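Local coordinates for cell envelope-related transcriptional attenuator domain-containing protein (Eubacterium siraeum, PDB 4OBM) that is of unknown function but probably acts in cell-envelope metabolism or its regulation, like other LytR-CpsA-Psr proteins, at residues 117-122 with 139-144; 172-177 with 228-233. One frame throughout, in Å; residues are numbered along the deposited sequence.

Contact 1: residues 117-122 with 139-144; sequences LTVPSE and GTQIFT
L117 to V119 and G139 to Q141 pair antiparallel: L117 with Q141 and V119 with G139 are hydrogen-bonded pairs, and T118 with T140 is a non-hydrogen-bonded pair whose CA atoms lie 4.0 Å apart. The nearly straight bond from V119 N to G139 O (3.0 Å) rises above the carbonyl plane. Q141 NE2 bonds to the same G139 O at 2.8 Å from the opposite face, gripping this oxygen from two sides; the same amide nitrogen also donates to K137 O. At G139, phi of 116° would press any CB against the preceding carbonyl oxygen. On the exposed face, T118 OG1 and T140 OG1 share a hydrogen bond of 2.7 Å, with each hydroxyl set beside its own backbone N. On the face of L117, V119 and Q141 the contacts are mainly apolar, though the Q141 amide also lies against V119 CG2. L117 CD1 sits over one face of the F143 ring in a CH-pi contact, 4.0 Å from the centroid and offset toward the rim, while V119 CG2 meets the ring edge at CZ (3.7 Å). F143 carries its ring toward these two with CG anti to the carbonyl carbon (chi1 -79°). Trimming it to an alanine would probably leave L117 and V119 without their shared aromatic neighbour and Y151 without the ring it meets. In helix 145-152, M148 and Y151 touch L117, and Y151 also touches V119. The whole is a two-stranded antiparallel sheet at the base of an excursion made by strands 123-127 and 132-139, with the chain turning a corner at T140.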
ATOM      1  N   LEU A 117       9.586  -2.830 -14.929  1.00 29.30           N
ATOM      2  CA  LEU A 117       8.941  -1.511 -15.019  1.00 28.95           C
ATOM      3  C   LEU A 117       9.408  -0.732 -16.225  1.00 31.04           C
ATOM      4  O   LEU A 117      10.589  -0.786 -16.582  1.00 29.59           O
ATOM      5  CB  LEU A 117       9.216  -0.665 -13.753  1.00 28.56           C
ATOM      6  CG  LEU A 117       8.995  -1.332 -12.389  1.00 32.97           C
ATOM      7  CD1 LEU A 117       9.774  -0.614 -11.299  1.00 32.11           C
ATOM      8  CD2 LEU A 117       7.512  -1.425 -12.059  1.00 35.91           C
ATOM      9  N   THR A 118       8.490   0.053 -16.806  1.00 28.51           N
ATOM     10  CA  THR A 118       8.791   0.940 -17.926  1.00 29.16           C
ATOM     11  C   THR A 118       9.078   2.335 -17.362  1.00 32.34           C
ATOM     12  O   THR A 118       8.166   3.006 -16.874  1.00 31.03           O
ATOM     13  CB  THR A 118       7.653   0.932 -18.965  1.00 35.42           C
ATOM     14  OG1 THR A 118       7.488  -0.398 -19.445  1.00 39.99           O
ATOM     15  CG2 THR A 118       7.936   1.863 -20.149  1.00 32.63           C
ATOM     16  N   VAL A 119      10.349   2.762 -17.432  1.00 30.07           N
ATOM     17  CA  VAL A 119      10.780   4.098 -17.014  1.00 30.06           C
ATOM     18  C   VAL A 119      10.472   5.052 -18.204  1.00 36.70           C
ATOM     19  O   VAL A 119      10.981   4.828 -19.312  1.00 35.97           O
ATOM     20  CB  VAL A 119      12.258   4.123 -16.539  1.00 33.93           C
ATOM     21  CG1 VAL A 119      12.678   5.527 -16.117  1.00 33.87           C
ATOM     22  CG2 VAL A 119      12.472   3.146 -15.380  1.00 33.13           C
ATOM     23  N   PRO A 120       9.553   6.042 -18.010  1.00 35.45           N
ATOM     24  CA  PRO A 120       9.137   6.909 -19.136  1.00 36.14           C
ATOM     25  C   PRO A 120      10.257   7.770 -19.727  1.00 39.91           C
ATOM     26  O   PRO A 120      10.280   7.958 -20.946  1.00 40.01           O
ATOM     27  CB  PRO A 120       8.023   7.782 -18.539  1.00 37.79           C
ATOM     28  CG  PRO A 120       8.244   7.738 -17.064  1.00 41.80           C
ATOM     29  CD  PRO A 120       8.808   6.373 -16.775  1.00 37.08           C
ATOM     30  N   SER A 121      11.174   8.279 -18.883  1.00 35.01           N
ATOM     31  CA  SER A 121      12.308   9.088 -19.338  1.00 35.22           C
ATOM     32  C   SER A 121      13.486   8.924 -18.378  1.00 36.57           C
ATOM     33  O   SER A 121      13.270   8.627 -17.199  1.00 35.85           O
ATOM     34  CB  SER A 121      11.911  10.555 -19.479  1.00 40.56           C
ATOM     35  OG  SER A 121      11.580  11.121 -18.223  1.00 52.99           O
ATOM     36  N   GLU A 122      14.729   9.071 -18.880  1.00 31.96           N
ATOM     37  CA  GLU A 122      15.928   8.899 -18.060  1.00 31.53           C
ATOM     38  C   GLU A 122      15.962   9.866 -16.852  1.00 38.06           C
ATOM     39  O   GLU A 122      15.674  11.060 -16.992  1.00 38.07           O
ATOM     40  CB  GLU A 122      17.207   9.086 -18.892  1.00 33.03           C
ATOM     41  CG  GLU A 122      18.457   8.658 -18.135  1.00 33.86           C
ATOM     42  CD  GLU A 122      19.767   9.352 -18.429  1.00 43.57           C
ATOM     43  OE1 GLU A 122      19.774  10.589 -18.630  1.00 43.41           O
ATOM     44  OE2 GLU A 122      20.809   8.666 -18.339  1.00 40.97           O
ATOM     45  N   GLY A 139      13.204   3.077 -20.309  1.00 29.51           N
ATOM     46  CA  GLY A 139      12.879   1.770 -20.871  1.00 29.30           C
ATOM     47  C   GLY A 139      12.322   0.735 -19.923  1.00 32.56           C
ATOM     48  O   GLY A 139      12.322   0.925 -18.702  1.00 30.42           O
ATOM     49  N   THR A 140      11.837  -0.381 -20.503  1.00 30.34           N
ATOM     50  CA  THR A 140      11.271  -1.522 -19.790  1.00 29.89           C
ATOM     51  C   THR A 140      12.457  -2.337 -19.285  1.00 34.34           C
ATOM     52  O   THR A 140      13.287  -2.779 -20.073  1.00 35.29           O
ATOM     53  CB  THR A 140      10.279  -2.278 -20.686  1.00 31.87           C
ATOM     54  OG1 THR A 140       9.347  -1.338 -21.185  1.00 31.88           O
ATOM     55  CG2 THR A 140       9.509  -3.336 -19.934  1.00 30.66           C
ATOM     56  N   GLN A 141      12.584  -2.441 -17.967  1.00 30.64           N
ATOM     57  CA  GLN A 141      13.748  -3.045 -17.325  1.00 30.60           C
ATOM     58  C   GLN A 141      13.389  -3.889 -16.110  1.00 32.68           C
ATOM     59  O   GLN A 141      12.374  -3.620 -15.464  1.00 31.65           O
ATOM     60  CB  GLN A 141      14.716  -1.929 -16.871  1.00 31.78           C
ATOM     61  CG  GLN A 141      15.295  -1.051 -17.978  1.00 42.47           C
ATOM     62  CD  GLN A 141      15.724   0.290 -17.438  1.00 53.51           C
ATOM     63  OE1 GLN A 141      16.894   0.508 -17.119  1.00 52.84           O
ATOM     64  NE2 GLN A 141      14.784   1.216 -17.313  1.00 33.95           N
ATOM     65  N   ILE A 142      14.279  -4.851 -15.752  1.00 29.33           N
ATOM     66  CA  ILE A 142      14.123  -5.769 -14.618  1.00 29.26           C
ATOM     67  C   ILE A 142      14.795  -5.154 -13.417  1.00 33.96           C
ATOM     68  O   ILE A 142      16.017  -5.011 -13.406  1.00 34.70           O
ATOM     69  CB  ILE A 142      14.662  -7.211 -14.916  1.00 33.04           C
ATOM     70  CG1 ILE A 142      13.954  -7.845 -16.141  1.00 33.83           C
ATOM     71  CG2 ILE A 142      14.497  -8.116 -13.674  1.00 32.50           C
ATOM     72  CD1 ILE A 142      14.800  -8.875 -16.927  1.00 38.77           C
ATOM     73  N   PHE A 143      14.005  -4.805 -12.398  1.00 29.36           N
ATOM     74  CA  PHE A 143      14.527  -4.136 -11.210  1.00 28.69           C
ATOM     75  C   PHE A 143      14.799  -5.097 -10.064  1.00 33.68           C
ATOM     76  O   PHE A 143      13.882  -5.776  -9.613  1.00 33.76           O
ATOM     77  CB  PHE A 143      13.553  -3.035 -10.738  1.00 29.20           C
ATOM     78  CG  PHE A 143      13.611  -1.732 -11.504  1.00 30.13           C
ATOM     79  CD1 PHE A 143      13.086  -1.635 -12.792  1.00 32.00           C
ATOM     80  CD2 PHE A 143      14.138  -0.584 -10.917  1.00 31.92           C
ATOM     81  CE1 PHE A 143      13.147  -0.432 -13.501  1.00 32.21           C
ATOM     82  CE2 PHE A 143      14.187   0.626 -11.627  1.00 33.87           C
ATOM     83  CZ  PHE A 143      13.697   0.690 -12.916  1.00 31.15           C
ATOM     84  N   THR A 144      16.048  -5.111  -9.557  1.00 30.69           N
ATOM     85  CA  THR A 144      16.407  -5.902  -8.382  1.00 30.41           C
ATOM     86  C   THR A 144      15.991  -5.084  -7.142  1.00 33.57           C
ATOM     87  O   THR A 144      15.614  -3.922  -7.290  1.00 33.29           O
ATOM     88  CB  THR A 144      17.883  -6.317  -8.382  1.00 39.83           C
ATOM     89  OG1 THR A 144      18.703  -5.167  -8.514  1.00 40.25           O
ATOM     90  CG2 THR A 144      18.209  -7.362  -9.452  1.00 38.02           C
TER

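Contact 2: residues 172-177 with 228-233; sequences VISSFI and TDFYIP
S174 presents its CB to T228, whose OG1 lies 3.4 Å from it; helix 172-177 and strand 228-230 run close to antiparallel here (169°). The S174 hydroxyl, beside the backbone N (chi1 -81°), is hydrogen-bonded to A170 O one turn back along the helix. OG also lies near the plane of the F230 ring, at its edge, 4.1 Å from CD2, a van der Waals approach. S174 O is a possible acceptor for T228 OG1, but at 3.4 Å the bond is weak, and D178 OD1 offers the same proton a second weak destination. The surroundings are those of an alpha/beta fold: strand 228-230 is an outermost strand of a six-stranded mixed sheet, parallel to strand 52-58, and helix 164-181 packs against this margin, with S174 also touching L55. One turn further on, I177 sends its CG2 branch to T228 CG2, 3.7 Å away, and the two side chains meet at a slant. T228 has OG1 between its backbone N and carbonyl carbon (chi1 52°), which turns the hydroxyl to the S174 carbonyl and the methyl to I177. On I177, CD1 lies 4.1 Å from that methyl.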
ATOM      1  N   VAL A 172       4.303   1.269  -9.309  1.00 24.57           N
ATOM      2  CA  VAL A 172       5.424   0.348  -9.095  1.00 24.83           C
ATOM      3  C   VAL A 172       5.010  -0.778  -8.099  1.00 28.18           C
ATOM      4  O   VAL A 172       5.300  -1.948  -8.355  1.00 27.66           O
ATOM      5  CB  VAL A 172       6.679   1.143  -8.633  1.00 28.30           C
ATOM      6  CG1 VAL A 172       7.768   0.235  -8.089  1.00 27.33           C
ATOM      7  CG2 VAL A 172       7.220   2.000  -9.768  1.00 28.69           C
ATOM      8  N   ILE A 173       4.304  -0.430  -7.007  1.00 24.05           N
ATOM      9  CA  ILE A 173       3.846  -1.421  -6.024  1.00 23.43           C
ATOM     10  C   ILE A 173       2.755  -2.316  -6.646  1.00 27.87           C
ATOM     11  O   ILE A 173       2.756  -3.526  -6.378  1.00 28.42           O
ATOM     12  CB  ILE A 173       3.431  -0.763  -4.655  1.00 25.65           C
ATOM     13  CG1 ILE A 173       4.654  -0.121  -3.945  1.00 24.37           C
ATOM     14  CG2 ILE A 173       2.683  -1.731  -3.704  1.00 27.25           C
ATOM     15  CD1 ILE A 173       5.944  -1.017  -3.768  1.00 24.63           C
ATOM     16  N   SER A 174       1.876  -1.749  -7.511  1.00 24.53           N
ATOM     17  CA  SER A 174       0.844  -2.512  -8.231  1.00 23.88           C
ATOM     18  C   SER A 174       1.491  -3.572  -9.116  1.00 29.02           C
ATOM     19  O   SER A 174       1.070  -4.731  -9.129  1.00 28.17           O
ATOM     20  CB  SER A 174      -0.014  -1.586  -9.086  1.00 25.62           C
ATOM     21  OG  SER A 174      -1.011  -0.950  -8.310  1.00 31.39           O
ATOM     22  N   SER A 175       2.547  -3.159  -9.835  1.00 27.29           N
ATOM     23  CA  SER A 175       3.326  -4.010 -10.729  1.00 27.06           C
ATOM     24  C   SER A 175       4.024  -5.124  -9.942  1.00 29.71           C
ATOM     25  O   SER A 175       4.001  -6.267 -10.378  1.00 29.97           O
ATOM     26  CB  SER A 175       4.340  -3.172 -11.499  1.00 29.42           C
ATOM     27  OG  SER A 175       3.707  -2.270 -12.388  1.00 33.23           O
ATOM     28  N   PHE A 176       4.596  -4.796  -8.778  1.00 26.03           N
ATOM     29  CA  PHE A 176       5.265  -5.739  -7.859  1.00 26.15           C
ATOM     30  C   PHE A 176       4.298  -6.835  -7.357  1.00 30.42           C
ATOM     31  O   PHE A 176       4.683  -8.003  -7.302  1.00 29.49           O
ATOM     32  CB  PHE A 176       5.884  -4.971  -6.659  1.00 27.20           C
ATOM     33  CG  PHE A 176       6.435  -5.847  -5.556  1.00 27.82           C
ATOM     34  CD1 PHE A 176       7.583  -6.612  -5.757  1.00 29.99           C
ATOM     35  CD2 PHE A 176       5.804  -5.912  -4.318  1.00 27.40           C
ATOM     36  CE1 PHE A 176       8.076  -7.443  -4.742  1.00 30.35           C
ATOM     37  CE2 PHE A 176       6.293  -6.751  -3.313  1.00 30.07           C
ATOM     38  CZ  PHE A 176       7.431  -7.501  -3.527  1.00 28.21           C
ATOM     39  N   ILE A 177       3.047  -6.452  -7.014  1.00 28.24           N
ATOM     40  CA  ILE A 177       2.016  -7.372  -6.524  1.00 27.69           C
ATOM     41  C   ILE A 177       1.525  -8.280  -7.668  1.00 32.86           C
ATOM     42  O   ILE A 177       1.377  -9.480  -7.464  1.00 32.06           O
ATOM     43  CB  ILE A 177       0.841  -6.627  -5.823  1.00 30.09           C
ATOM     44  CG1 ILE A 177       1.315  -5.978  -4.489  1.00 29.61           C
ATOM     45  CG2 ILE A 177      -0.362  -7.575  -5.575  1.00 29.37           C
ATOM     46  CD1 ILE A 177       0.415  -4.838  -3.936  1.00 34.31           C
ATOM     47  N   THR A 228      -4.646  -5.680  -8.874  1.00 31.68           N
ATOM     48  CA  THR A 228      -4.493  -4.381  -8.224  1.00 31.07           C
ATOM     49  C   THR A 228      -5.237  -3.260  -8.946  1.00 37.20           C
ATOM     50  O   THR A 228      -5.646  -3.375 -10.103  1.00 37.21           O
ATOM     51  CB  THR A 228      -3.002  -4.011  -8.013  1.00 30.58           C
ATOM     52  OG1 THR A 228      -2.261  -4.134  -9.227  1.00 28.51           O
ATOM     53  CG2 THR A 228      -2.355  -4.835  -6.934  1.00 27.31           C
ATOM     54  N   ASP A 229      -5.435  -2.185  -8.184  1.00 33.96           N
ATOM     55  CA  ASP A 229      -6.040  -0.920  -8.526  1.00 33.44           C
ATOM     56  C   ASP A 229      -5.497   0.117  -7.567  1.00 34.54           C
ATOM     57  O   ASP A 229      -4.934  -0.231  -6.532  1.00 31.75           O
ATOM     58  CB  ASP A 229      -7.571  -1.000  -8.448  1.00 36.48           C
ATOM     59  CG  ASP A 229      -8.206  -1.509  -9.716  1.00 54.62           C
ATOM     60  OD1 ASP A 229      -8.344  -0.710 -10.670  1.00 58.46           O
ATOM     61  OD2 ASP A 229      -8.574  -2.707  -9.758  1.00 59.42           O
ATOM     62  N   PHE A 230      -5.637   1.389  -7.917  1.00 32.70           N
ATOM     63  CA  PHE A 230      -5.211   2.466  -7.050  1.00 32.57           C
ATOM     64  C   PHE A 230      -6.040   3.701  -7.297  1.00 36.99           C
ATOM     65  O   PHE A 230      -6.526   3.924  -8.404  1.00 37.67           O
ATOM     66  CB  PHE A 230      -3.695   2.772  -7.176  1.00 33.84           C
ATOM     67  CG  PHE A 230      -3.215   3.398  -8.462  1.00 35.58           C
ATOM     68  CD1 PHE A 230      -3.325   4.768  -8.669  1.00 39.37           C
ATOM     69  CD2 PHE A 230      -2.561   2.637  -9.421  1.00 38.03           C
ATOM     70  CE1 PHE A 230      -2.855   5.357  -9.851  1.00 41.19           C
ATOM     71  CE2 PHE A 230      -2.093   3.220 -10.605  1.00 41.62           C
ATOM     72  CZ  PHE A 230      -2.238   4.578 -10.812  1.00 40.26           C
ATOM     73  N   TYR A 231      -6.192   4.493  -6.241  1.00 33.25           N
ATOM     74  CA  TYR A 231      -6.812   5.808  -6.224  1.00 32.82           C
ATOM     75  C   TYR A 231      -5.791   6.793  -5.626  1.00 35.85           C
ATOM     76  O   TYR A 231      -5.124   6.462  -4.638  1.00 32.90           O
ATOM     77  CB  TYR A 231      -8.142   5.822  -5.443  1.00 34.25           C
ATOM     78  CG  TYR A 231      -8.722   7.215  -5.396  1.00 36.34           C
ATOM     79  CD1 TYR A 231      -9.289   7.788  -6.529  1.00 39.38           C
ATOM     80  CD2 TYR A 231      -8.556   8.021  -4.274  1.00 36.64           C
ATOM     81  CE1 TYR A 231      -9.707   9.114  -6.536  1.00 41.50           C
ATOM     82  CE2 TYR A 231      -8.969   9.351  -4.270  1.00 38.12           C
ATOM     83  CZ  TYR A 231      -9.553   9.890  -5.403  1.00 45.74           C
ATOM     84  OH  TYR A 231      -9.989  11.186  -5.416  1.00 47.12           O
ATOM     85  N   ILE A 232      -5.667   7.994  -6.220  1.00 33.83           N
ATOM     86  CA  ILE A 232      -4.719   8.982  -5.703  1.00 32.64           C
ATOM     87  C   ILE A 232      -5.492  10.146  -5.045  1.00 37.64           C
ATOM     88  O   ILE A 232      -6.053  10.992  -5.736  1.00 38.23           O
ATOM     89  CB  ILE A 232      -3.683   9.471  -6.754  1.00 34.87           C
ATOM     90  CG1 ILE A 232      -3.071   8.298  -7.581  1.00 34.49           C
ATOM     91  CG2 ILE A 232      -2.603  10.393  -6.124  1.00 34.24           C
ATOM     92  CD1 ILE A 232      -1.799   7.603  -7.011  1.00 36.53           C
ATOM     93  N   PRO A 233      -5.490  10.202  -3.695  1.00 34.67           N
ATOM     94  CA  PRO A 233      -6.133  11.330  -2.995  1.00 34.93           C
ATOM     95  C   PRO A 233      -5.512  12.677  -3.407  1.00 35.76           C
ATOM     96  O   PRO A 233      -4.286  12.852  -3.366  1.00 33.28           O
ATOM     97  CB  PRO A 233      -5.906  11.002  -1.508  1.00 36.48           C
ATOM     98  CG  PRO A 233      -5.551   9.556  -1.473  1.00 40.37           C
ATOM     99  CD  PRO A 233      -4.848   9.271  -2.744  1.00 35.76           C
TER

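Followed from the N terminus, the chain first lays down most of the central mixed sheet, then reaches strand 115-119. Contact 1 closes the loop holding strands 123-127 and 132-139, and is complete before helix 145-152 begins. Helix 164-181 then opens contact 2, which closes a longer loop of several helices when strand 228-230 returns to the sheet margin. The two loops follow in series, neither nesting nor crossing. Their centres are 16 Å apart, yet they touch directly: L117 CD2 packs on S175 CB at 3.7 Å. Helix 164-181 thus lies between the small two-stranded sheet and the edge of the six-stranded one, tying both together.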